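Side-chain contacts in FixK2 protein (Bradyrhizobium japonicum, PDB 4I2O), which belongs to the CRP/FNR superfamily, binds DNA and probably regulates transcription, with a link to nitrogen fixation: residues G83-P88 and R184-D189; G153-T156 and A162-L165; E167-L172 and G176-P181. The protein carries 1 engineered substitution. All coordinates share one frame; numbering follows the deposited sequence.

In the fold
Contact 1 is buried near the middle of the chain, contact 3 is partly buried, and contact 2 lies at the surface. Contact 1 joins the cyclic nucleotide-binding-type beta domain to the DNA-binding domain. Contacts 2 and 3 both use helix 157-172, the first in its first half and the second at its end. Their chemistry follows their place. Contact 1 pairs a ring edge with a helix backbone, while Arg184 on that helix grips DNA phosphates; contact 2 rests on one lysine-threonine hydrogen bond, and contact 3 is apolar with water at its margin. Phe164 of contact 2 packs on Phe85 and Ile187 of contact 1. Leu87 of contact 1 packs on Leu172 of contact 3.

Contact 1. Residues G83-P88 and R184-D189; sequences GAFHLP and RRDIGD. With nucleotides of chain C.
Phe85, on the edge strand 80-86 of the beta domain, meets Asp186 on helix 184-191, the first helix of the helix-turn-helix. The contact thus joins the cyclic nucleotide-binding-type domain to the Crp-like DNA-binding domain. It is small, with about 100 Å² buried, and no hydrogen bond crosses it. The Phe85 side chain starts toward the helix, and its far corner does the touching. Phe85 CZ lies 3.7 Å from Asp186 O, which sits at the ring edge, near the ring plane. The same CZ is 4.1 Å from Asp186 CB. The ring and the carboxylate planes are 33° apart. The Phe85 CG stands anti to the carbonyl carbon (chi1 -72°), which points CZ at the start of helix 184-191. Ile187 adds its backbone N at the ring edge, 4.5 Å from Phe85 CZ. Its side chain starts away from the strand.

The Asp186 carboxylate is held by residues of the beta domain. OD1 forms a salt bridge with Arg80 and OD2 one with Arg70, so the polar end of Asp186 also ties the two domains. Asp189 OD2 also forms a salt bridge with Arg80, and OD1 one with Arg154 of the second subunit.

The start of the same helix holds DNA. Arg184 N donates to OP2 of DA7 of chain C at 2.9 Å, and the bond is nearly straight (173°). The arginine chain bends at chi2 and carries its guanidinium to the next phosphate. There Arg184 NH2 reaches OP1 of DT8 of chain C at 3.1 Å, and it also bonds to Ala216 O. Arg184 NE donates to OP2 of the same phosphate at 2.9 Å, with that oxygen at the guanidinium edge, near its plane.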
loop_
_atom_site.group_PDB
_atom_site.type_symbol
_atom_site.label_atom_id
_atom_site.label_comp_id
_atom_site.label_asym_id
_atom_site.label_seq_id
_atom_site.Cartn_x
_atom_site.Cartn_y
_atom_site.Cartn_z
ATOM N N GLY A 83 3.302 5.384 -6.585
ATOM C CA GLY A 83 2.449 5.074 -5.469
ATOM C C GLY A 83 1.321 6.053 -5.331
ATOM O O GLY A 83 0.243 5.696 -4.819
ATOM N N ALA A 84 1.510 7.285 -5.849
ATOM C CA ALA A 84 0.462 8.253 -5.696
ATOM C C ALA A 84 0.732 9.448 -6.596
ATOM O O ALA A 84 1.895 9.776 -6.873
ATOM C CB ALA A 84 0.377 8.762 -4.203
ATOM N N PHE A 85 -0.348 10.094 -6.977
ATOM C CA PHE A 85 -0.271 11.426 -7.665
ATOM C C PHE A 85 -0.772 12.435 -6.665
ATOM O O PHE A 85 -1.776 12.181 -5.993
ATOM C CB PHE A 85 -1.182 11.432 -8.842
ATOM C CG PHE A 85 -0.692 10.574 -9.997
ATOM C CD1 PHE A 85 0.513 10.915 -10.658
ATOM C CD2 PHE A 85 -1.408 9.459 -10.416
ATOM C CE1 PHE A 85 0.989 10.145 -11.712
ATOM C CE2 PHE A 85 -0.952 8.704 -11.548
ATOM C CZ PHE A 85 0.274 9.054 -12.183
ATOM N N HIS A 86 -0.073 13.564 -6.494
ATOM C CA HIS A 86 -0.528 14.605 -5.529
ATOM C C HIS A 86 -0.918 15.807 -6.347
ATOM O O HIS A 86 -0.185 16.220 -7.251
ATOM C CB HIS A 86 0.618 14.992 -4.627
ATOM C CG HIS A 86 1.285 13.795 -4.013
ATOM N ND1 HIS A 86 0.598 12.930 -3.209
ATOM C CD2 HIS A 86 2.546 13.305 -4.113
ATOM C CE1 HIS A 86 1.430 11.990 -2.765
ATOM N NE2 HIS A 86 2.604 12.175 -3.338
ATOM N N LEU A 87 -2.144 16.264 -6.121
ATOM C CA LEU A 87 -2.795 17.238 -6.993
ATOM C C LEU A 87 -3.050 18.467 -6.085
ATOM O O LEU A 87 -2.788 18.416 -4.895
ATOM C CB LEU A 87 -4.104 16.619 -7.496
ATOM C CG LEU A 87 -3.926 15.369 -8.353
ATOM C CD1 LEU A 87 -5.303 14.836 -8.676
ATOM C CD2 LEU A 87 -3.140 15.690 -9.675
ATOM N N PRO A 88 -3.542 19.591 -6.636
ATOM C CA PRO A 88 -3.661 20.771 -5.774
ATOM C C PRO A 88 -4.510 20.596 -4.506
ATOM O O PRO A 88 -5.625 20.000 -4.528
ATOM C CB PRO A 88 -4.291 21.818 -6.709
ATOM C CG PRO A 88 -3.775 21.421 -8.056
ATOM C CD PRO A 88 -3.745 19.903 -8.053
ATOM N N ARG A 184 1.012 8.982 -20.506
ATOM C CA ARG A 184 0.511 7.620 -20.498
ATOM C C ARG A 184 1.489 6.697 -19.750
ATOM O O ARG A 184 1.105 5.675 -19.117
ATOM C CB ARG A 184 0.303 7.148 -21.997
ATOM C CG ARG A 184 -0.818 7.968 -22.775
ATOM C CD ARG A 184 -2.222 7.746 -22.139
ATOM N NE ARG A 184 -3.298 8.184 -23.066
ATOM C CZ ARG A 184 -4.088 9.250 -22.890
ATOM N NH1 ARG A 184 -3.954 10.095 -21.832
ATOM N NH2 ARG A 184 -5.030 9.471 -23.798
ATOM N N ARG A 185 2.774 7.018 -19.828
ATOM C CA ARG A 185 3.741 6.201 -19.111
ATOM C C ARG A 185 3.577 6.393 -17.587
ATOM O O ARG A 185 3.711 5.406 -16.804
ATOM C CB ARG A 185 5.154 6.640 -19.523
ATOM C CG ARG A 185 6.262 5.839 -18.774
ATOM C CD ARG A 185 7.666 6.272 -19.269
ATOM N NE ARG A 185 7.907 5.657 -20.585
ATOM C CZ ARG A 185 8.130 4.340 -20.713
ATOM N NH1 ARG A 185 8.180 3.526 -19.632
ATOM N NH2 ARG A 185 8.304 3.814 -21.903
ATOM N N ASP A 186 3.315 7.618 -17.149
ATOM C CA ASP A 186 3.064 7.759 -15.700
ATOM C C ASP A 186 1.794 7.007 -15.335
ATOM O O ASP A 186 1.711 6.372 -14.258
ATOM C CB ASP A 186 2.842 9.242 -15.324
ATOM C CG ASP A 186 4.118 10.030 -15.186
ATOM O OD1 ASP A 186 5.209 9.549 -15.505
ATOM O OD2 ASP A 186 4.000 11.210 -14.775
ATOM N N ILE A 187 0.745 7.095 -16.168
ATOM C CA ILE A 187 -0.479 6.343 -15.809
ATOM C C ILE A 187 -0.169 4.845 -15.728
ATOM O O ILE A 187 -0.629 4.178 -14.809
ATOM C CB ILE A 187 -1.642 6.589 -16.775
ATOM C CG1 ILE A 187 -1.986 8.122 -16.757
ATOM C CG2 ILE A 187 -2.880 5.782 -16.406
ATOM C CD1 ILE A 187 -2.961 8.501 -17.917
ATOM N N GLY A 188 0.501 4.286 -16.738
ATOM C CA GLY A 188 0.836 2.847 -16.673
ATOM C C GLY A 188 1.663 2.558 -15.418
ATOM O O GLY A 188 1.386 1.552 -14.782
ATOM N N ASP A 189 2.666 3.385 -15.062
ATOM C CA ASP A 189 3.464 3.107 -13.836
ATOM C C ASP A 189 2.712 3.280 -12.537
ATOM O O ASP A 189 3.084 2.650 -11.539
ATOM C CB ASP A 189 4.823 3.900 -13.785
ATOM C CG ASP A 189 5.769 3.464 -14.862
ATOM O OD1 ASP A 189 5.636 2.305 -15.333
ATOM O OD2 ASP A 189 6.735 4.217 -15.169
ATOM P P DA C 7 1.170 11.134 -23.631
ATOM O OP1 DA C 7 0.216 11.924 -22.821
ATOM O OP2 DA C 7 1.982 10.029 -23.001
ATOM O "O5'" DA C 7 0.447 10.455 -24.863
ATOM C "C5'" DA C 7 -0.389 11.315 -25.791
ATOM C "C4'" DA C 7 -0.883 10.379 -26.902
ATOM O "O4'" DA C 7 0.236 10.082 -27.772
ATOM C "C3'" DA C 7 -1.452 9.060 -26.416
ATOM O "O3'" DA C 7 -2.860 9.152 -26.821
ATOM C "C2'" DA C 7 -0.670 7.960 -27.205
ATOM C "C1'" DA C 7 -0.027 8.814 -28.332
ATOM N N9 DA C 7 1.290 8.297 -28.705
ATOM C C8 DA C 7 2.391 8.133 -27.902
ATOM N N7 DA C 7 3.460 7.656 -28.520
ATOM C C5 DA C 7 3.043 7.539 -29.857
ATOM C C6 DA C 7 3.700 7.082 -30.999
ATOM N N6 DA C 7 4.987 6.702 -30.909
ATOM N N1 DA C 7 3.012 7.090 -32.205
ATOM C C2 DA C 7 1.717 7.501 -32.134
ATOM N N3 DA C 7 0.993 7.933 -31.050
ATOM C C4 DA C 7 1.723 7.932 -29.976
ATOM P P DT C 8 -3.852 7.844 -26.656
ATOM O OP1 DT C 8 -5.264 8.432 -26.679
ATOM O OP2 DT C 8 -3.258 6.931 -25.683
ATOM O "O5'" DT C 8 -3.721 7.067 -28.116
ATOM C "C5'" DT C 8 -4.127 7.863 -29.227
ATOM C "C4'" DT C 8 -3.844 7.044 -30.472
ATOM O "O4'" DT C 8 -2.430 6.755 -30.586
ATOM C "C3'" DT C 8 -4.515 5.654 -30.479
ATOM O "O3'" DT C 8 -5.233 5.665 -31.686
ATOM C "C2'" DT C 8 -3.440 4.575 -30.545
ATOM C "C1'" DT C 8 -2.297 5.392 -31.090
ATOM N N1 DT C 8 -0.891 4.956 -30.680
ATOM C C2 DT C 8 0.061 4.605 -31.643
ATOM O O2 DT C 8 -0.155 4.528 -32.860
ATOM N N3 DT C 8 1.308 4.322 -31.181
ATOM C C4 DT C 8 1.704 4.332 -29.825
ATOM O O4 DT C 8 2.882 4.099 -29.543
ATOM C C5 DT C 8 0.682 4.691 -28.851
ATOM C C7 DT C 8 1.023 4.719 -27.365
ATOM C C6 DT C 8 -0.562 5.006 -29.306
#

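Contact 2. Residues G153-T156 and A162-L165; sequences GRKT and ATFL. With nucleotides of chain D.
Lys155 and Thr163 join the turn after helix 128-154 to the first part of helix 157-172. This turn leads from the long helix 128-154 into the Crp-like helix-turn-helix domain. One charged hydrogen bond makes the contact. Lys155 NZ donates to Thr163 OG1 at 2.8 Å. The lysine starts toward the helix and runs extended beyond CG, which brings NZ to the hydroxyl. The two side chains cross at about a right angle. Thr163 OG1 stands anti to the carbonyl carbon (chi1 -62°) and also bonds to the carbonyl O of Glu159, one helical turn earlier. That oxygen can only accept. The hydroxyl therefore gives its proton to Glu159 O and accepts from the lysine.

Carbon contacts add little. Thr163 CG2 lies 3.9 Å from Lys155 NZ, and Lys155 CD is 3.8 Å from Thr163 OG1. A methionine in place of Lys155 is likely to leave Thr163 OG1 without its charged donor, and the turn without this tie to the helix.

Capping bonds order the turn itself. Thr156 is the N-cap of helix 157-172. Its OG1 sits between the backbone N and the carbonyl carbon (chi1 65°) and caps a backbone N of the first turn. Glu159 accepts from Thr156 N in return, which is consistent with a capping box.

The DNA approaches this helix start. OP1 of DA18 of chain D lies 3.4 Å from Thr156 CA. On the subunit side, Arg154 forms a salt bridge with Asp189 of the second subunit.

With both roles of its hydroxyl in use, Thr163 is probably fixed in rotation. The lysine ammonium is thereby tied to the surface of helix 157-172, probably one link between the two helices across the turn.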
loop_
_atom_site.group_PDB
_atom_site.type_symbol
_atom_site.label_atom_id
_atom_site.label_comp_id
_atom_site.label_asym_id
_atom_site.label_seq_id
_atom_site.Cartn_x
_atom_site.Cartn_y
_atom_site.Cartn_z
ATOM N N GLY A 153 -2.582 -6.128 -7.419
ATOM C CA GLY A 153 -2.533 -7.600 -7.297
ATOM C C GLY A 153 -3.622 -8.316 -8.073
ATOM O O GLY A 153 -3.423 -9.465 -8.541
ATOM N N ARG A 154 -4.804 -7.711 -8.199
ATOM C CA ARG A 154 -5.943 -8.516 -8.612
ATOM C C ARG A 154 -6.815 -7.967 -9.772
ATOM O O ARG A 154 -7.586 -8.765 -10.363
ATOM C CB ARG A 154 -6.839 -8.868 -7.383
ATOM C CG ARG A 154 -6.082 -9.730 -6.373
ATOM C CD ARG A 154 -6.085 -11.138 -6.970
ATOM N NE ARG A 154 -5.288 -12.208 -6.302
ATOM C CZ ARG A 154 -4.251 -12.826 -6.884
ATOM N NH1 ARG A 154 -3.782 -12.391 -8.054
ATOM N NH2 ARG A 154 -3.700 -13.907 -6.318
ATOM N N LYS A 155 -6.708 -6.659 -10.142
ATOM C CA LYS A 155 -7.655 -6.112 -11.128
ATOM C C LYS A 155 -7.147 -6.332 -12.563
ATOM O O LYS A 155 -5.937 -6.429 -12.798
ATOM C CB LYS A 155 -7.957 -4.575 -10.907
ATOM C CG LYS A 155 -8.905 -4.390 -9.720
ATOM C CD LYS A 155 -9.281 -2.881 -9.582
ATOM C CE LYS A 155 -10.257 -2.696 -8.393
ATOM N NZ LYS A 155 -10.758 -1.230 -8.374
ATOM N N THR A 156 -8.063 -6.490 -13.506
ATOM C CA THR A 156 -7.624 -6.649 -14.913
ATOM C C THR A 156 -7.169 -5.287 -15.420
ATOM O O THR A 156 -7.362 -4.223 -14.788
ATOM C CB THR A 156 -8.756 -7.131 -15.792
ATOM O OG1 THR A 156 -9.735 -6.096 -15.806
ATOM C CG2 THR A 156 -9.437 -8.411 -15.231
ATOM N N ALA A 162 -10.356 1.902 -15.511
ATOM C CA ALA A 162 -11.624 2.489 -15.116
ATOM C C ALA A 162 -11.505 3.014 -13.684
ATOM O O ALA A 162 -12.036 4.079 -13.375
ATOM C CB ALA A 162 -12.720 1.456 -15.210
ATOM N N THR A 163 -10.822 2.269 -12.813
ATOM C CA THR A 163 -10.624 2.789 -11.426
ATOM C C THR A 163 -9.909 4.141 -11.489
ATOM O O THR A 163 -10.323 5.101 -10.839
ATOM C CB THR A 163 -9.792 1.824 -10.574
ATOM O OG1 THR A 163 -10.533 0.629 -10.513
ATOM C CG2 THR A 163 -9.640 2.383 -9.108
ATOM N N PHE A 164 -8.833 4.199 -12.268
ATOM C CA PHE A 164 -8.012 5.389 -12.390
ATOM C C PHE A 164 -8.857 6.546 -12.888
ATOM O O PHE A 164 -8.821 7.669 -12.314
ATOM C CB PHE A 164 -6.857 5.127 -13.356
ATOM C CG PHE A 164 -6.158 6.393 -13.817
ATOM C CD1 PHE A 164 -5.202 7.009 -12.962
ATOM C CD2 PHE A 164 -6.424 6.932 -15.057
ATOM C CE1 PHE A 164 -4.522 8.162 -13.342
ATOM C CE2 PHE A 164 -5.765 8.141 -15.489
ATOM C CZ PHE A 164 -4.792 8.738 -14.612
ATOM N N LEU A 165 -9.603 6.361 -13.974
ATOM C CA LEU A 165 -10.434 7.477 -14.516
ATOM C C LEU A 165 -11.456 7.998 -13.506
ATOM O O LEU A 165 -11.673 9.202 -13.355
ATOM C CB LEU A 165 -11.198 7.002 -15.714
ATOM C CG LEU A 165 -10.320 6.766 -16.941
ATOM C CD1 LEU A 165 -11.055 5.935 -18.041
ATOM C CD2 LEU A 165 -9.713 8.084 -17.494
ATOM P P DA D 18 -5.365 -7.912 -19.067
ATOM O OP1 DA D 18 -5.789 -7.618 -17.632
ATOM O OP2 DA D 18 -6.128 -7.429 -20.181
ATOM O "O5'" DA D 18 -3.907 -7.351 -19.388
ATOM C "C5'" DA D 18 -2.863 -7.867 -18.530
ATOM C "C4'" DA D 18 -1.493 -7.722 -19.171
ATOM O "O4'" DA D 18 -1.413 -8.654 -20.324
ATOM C "C3'" DA D 18 -1.142 -6.297 -19.644
ATOM O "O3'" DA D 18 0.127 -6.074 -18.993
ATOM C "C2'" DA D 18 -1.124 -6.514 -21.172
ATOM C "C1'" DA D 18 -0.668 -7.952 -21.303
ATOM N N9 DA D 18 -1.051 -8.497 -22.637
ATOM C C8 DA D 18 -2.268 -8.382 -23.291
ATOM N N7 DA D 18 -2.296 -9.052 -24.451
ATOM C C5 DA D 18 -1.005 -9.565 -24.577
ATOM C C6 DA D 18 -0.367 -10.342 -25.551
ATOM N N6 DA D 18 -0.947 -10.756 -26.672
ATOM N N1 DA D 18 0.898 -10.739 -25.300
ATOM C C2 DA D 18 1.535 -10.382 -24.186
ATOM N N3 DA D 18 1.036 -9.642 -23.185
ATOM C C4 DA D 18 -0.243 -9.268 -23.447
#

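Contact 3. Residues E167-L172 and G176-P181; sequences EMDRRL and GMMALP
Met178 and Leu172 meet where helix 157-172 runs out and the chain returns as a strand. The Met178 side chain can be followed outward. Its CB is pressed by Leu172 CD1 at 3.5 Å, tighter than usual for two carbons. Its CG lies 4.0 Å from the same Leu172 CD1 and also nears Asp169 CA. Its SD rests against the helix backbone, 3.3 Å from Asp169 N. The CB atoms of Met168 and Asp169 each lie 3.8 Å from that sulfur. The chain is extended at chi2 (-166°), which carries the sulfur back to the preceding helical turn. It then bends at chi3 and turns CE toward the Leu165 side chain.

Strand 177-179 is an outer strand of the small antiparallel sheet in the winged helix-turn-helix domain. It pairs with strand 218-221 through the backbone of Met178 and Ile219. Segment 167-172 and strand 177-179 run at 91° to each other, so the strand runs across the helix end.

Leu172 holds its CG between backbone N and carbonyl carbon (chi1 61°), which turns the two methyls toward the strand, CD1 onto Met178 and CD2 onto Pro181. Its CD2 meets the CD corner of the Pro181 ring, 3.9 Å from Pro181 CD. Deeper in, Met168 CG packs on Leu180 CD2 at 3.8 Å, the two side chains crossing at about a right angle.

Two waters bridge the polar margin. One donates to both Asp169 OD2 and Gly176 O. Asp169 OD1 has its own salt bridge, to Arg224. The other water donates to Leu172 O at 2.8 Å and accepts from Ala179 N.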
loop_
_atom_site.group_PDB
_atom_site.type_symbol
_atom_site.label_atom_id
_atom_site.label_comp_id
_atom_site.label_asym_id
_atom_site.label_seq_id
_atom_site.Cartn_x
_atom_site.Cartn_y
_atom_site.Cartn_z
ATOM N N GLU A 167 -11.158 7.811 -10.151
ATOM C CA GLU A 167 -10.392 8.521 -9.124
ATOM C C GLU A 167 -10.032 9.929 -9.626
ATOM O O GLU A 167 -10.174 10.954 -8.897
ATOM C CB GLU A 167 -9.109 7.750 -8.789
ATOM C CG GLU A 167 -8.323 8.476 -7.706
ATOM C CD GLU A 167 -6.996 7.853 -7.369
ATOM O OE1 GLU A 167 -6.441 7.016 -8.127
ATOM O OE2 GLU A 167 -6.478 8.205 -6.308
ATOM N N MET A 168 -9.496 10.003 -10.832
ATOM C CA MET A 168 -9.152 11.353 -11.357
ATOM C C MET A 168 -10.356 12.260 -11.568
ATOM O O MET A 168 -10.265 13.475 -11.355
ATOM C CB MET A 168 -8.454 11.184 -12.686
ATOM C CG MET A 168 -7.049 10.553 -12.629
ATOM S SD MET A 168 -5.870 11.462 -11.576
ATOM C CE MET A 168 -5.863 10.492 -10.072
ATOM N N ASP A 169 -11.486 11.716 -12.026
ATOM C CA ASP A 169 -12.693 12.509 -12.148
ATOM C C ASP A 169 -13.107 13.105 -10.779
ATOM O O ASP A 169 -13.456 14.262 -10.651
ATOM C CB ASP A 169 -13.812 11.642 -12.719
ATOM C CG ASP A 169 -15.126 12.413 -12.886
ATOM O OD1 ASP A 169 -16.054 12.183 -12.096
ATOM O OD2 ASP A 169 -15.244 13.209 -13.846
ATOM N N ARG A 170 -13.078 12.290 -9.735
ATOM C CA ARG A 170 -13.445 12.796 -8.416
ATOM C C ARG A 170 -12.483 13.882 -7.949
ATOM O O ARG A 170 -12.901 14.901 -7.340
ATOM C CB ARG A 170 -13.436 11.597 -7.434
ATOM C CG ARG A 170 -13.769 11.986 -6.010
ATOM C CD ARG A 170 -13.905 10.724 -5.138
ATOM N NE ARG A 170 -12.815 9.758 -5.322
ATOM C CZ ARG A 170 -11.607 9.879 -4.756
ATOM N NH1 ARG A 170 -11.313 10.959 -4.020
ATOM N NH2 ARG A 170 -10.693 8.921 -4.937
ATOM N N ARG A 171 -11.187 13.720 -8.225
ATOM C CA ARG A 171 -10.168 14.619 -7.646
ATOM C C ARG A 171 -9.883 15.850 -8.483
ATOM O O ARG A 171 -9.449 16.880 -7.962
ATOM C CB ARG A 171 -8.854 13.855 -7.470
ATOM C CG ARG A 171 -9.027 12.782 -6.325
ATOM C CD ARG A 171 -7.822 11.892 -6.210
ATOM N NE ARG A 171 -6.653 12.644 -5.745
ATOM C CZ ARG A 171 -5.409 12.181 -5.877
ATOM N NH1 ARG A 171 -5.185 10.990 -6.445
ATOM N NH2 ARG A 171 -4.388 12.904 -5.438
ATOM N N LEU A 172 -10.084 15.736 -9.789
ATOM C CA LEU A 172 -9.684 16.890 -10.621
ATOM C C LEU A 172 -10.669 17.365 -11.662
ATOM O O LEU A 172 -10.408 18.404 -12.308
ATOM C CB LEU A 172 -8.246 16.788 -11.153
ATOM C CG LEU A 172 -7.912 15.623 -12.048
ATOM C CD1 LEU A 172 -8.699 15.646 -13.366
ATOM C CD2 LEU A 172 -6.403 15.543 -12.346
ATOM N N GLY A 176 -17.160 18.896 -15.242
ATOM C CA GLY A 176 -17.231 17.661 -16.050
ATOM C C GLY A 176 -16.018 17.135 -16.798
ATOM O O GLY A 176 -16.047 15.997 -17.296
ATOM N N MET A 177 -14.942 17.913 -16.902
ATOM C CA MET A 177 -13.798 17.505 -17.737
ATOM C C MET A 177 -12.539 17.421 -16.891
ATOM O O MET A 177 -12.369 18.237 -15.978
ATOM C CB MET A 177 -13.583 18.523 -18.905
ATOM C CG MET A 177 -12.238 18.200 -19.629
ATOM S SD MET A 177 -11.859 19.332 -20.965
ATOM C CE MET A 177 -12.731 18.418 -22.265
ATOM N N MET A 178 -11.732 16.376 -17.134
ATOM C CA MET A 178 -10.460 16.141 -16.465
ATOM C C MET A 178 -9.339 16.594 -17.369
ATOM O O MET A 178 -9.186 16.074 -18.485
ATOM C CB MET A 178 -10.270 14.607 -16.295
ATOM C CG MET A 178 -11.467 13.984 -15.773
ATOM S SD MET A 178 -11.052 12.325 -15.233
ATOM C CE MET A 178 -11.315 11.395 -16.728
ATOM N N ALA A 179 -8.519 17.509 -16.895
ATOM C CA ALA A 179 -7.312 17.863 -17.622
ATOM C C ALA A 179 -6.210 17.118 -16.898
ATOM O O ALA A 179 -5.797 17.495 -15.767
ATOM C CB ALA A 179 -7.067 19.379 -17.590
ATOM N N LEU A 180 -5.773 16.015 -17.478
ATOM C CA LEU A 180 -4.874 15.115 -16.757
ATOM C C LEU A 180 -3.490 15.697 -16.910
ATOM O O LEU A 180 -3.133 16.167 -18.023
ATOM C CB LEU A 180 -4.883 13.740 -17.448
ATOM C CG LEU A 180 -6.131 12.902 -17.160
ATOM C CD1 LEU A 180 -5.972 11.567 -17.944
ATOM C CD2 LEU A 180 -6.397 12.689 -15.655
ATOM N N PRO A 181 -2.723 15.755 -15.822
ATOM C CA PRO A 181 -1.413 16.423 -15.999
ATOM C C PRO A 181 -0.306 15.481 -16.429
ATOM O O PRO A 181 0.760 16.009 -16.828
ATOM C CB PRO A 181 -1.068 16.939 -14.597
ATOM C CG PRO A 181 -1.769 15.875 -13.650
ATOM C CD PRO A 181 -3.118 15.658 -14.393
HETATM O O HOH W 1 -14.827 13.708 -16.638
HETATM O O HOH W 2 -9.188 19.285 -14.633
#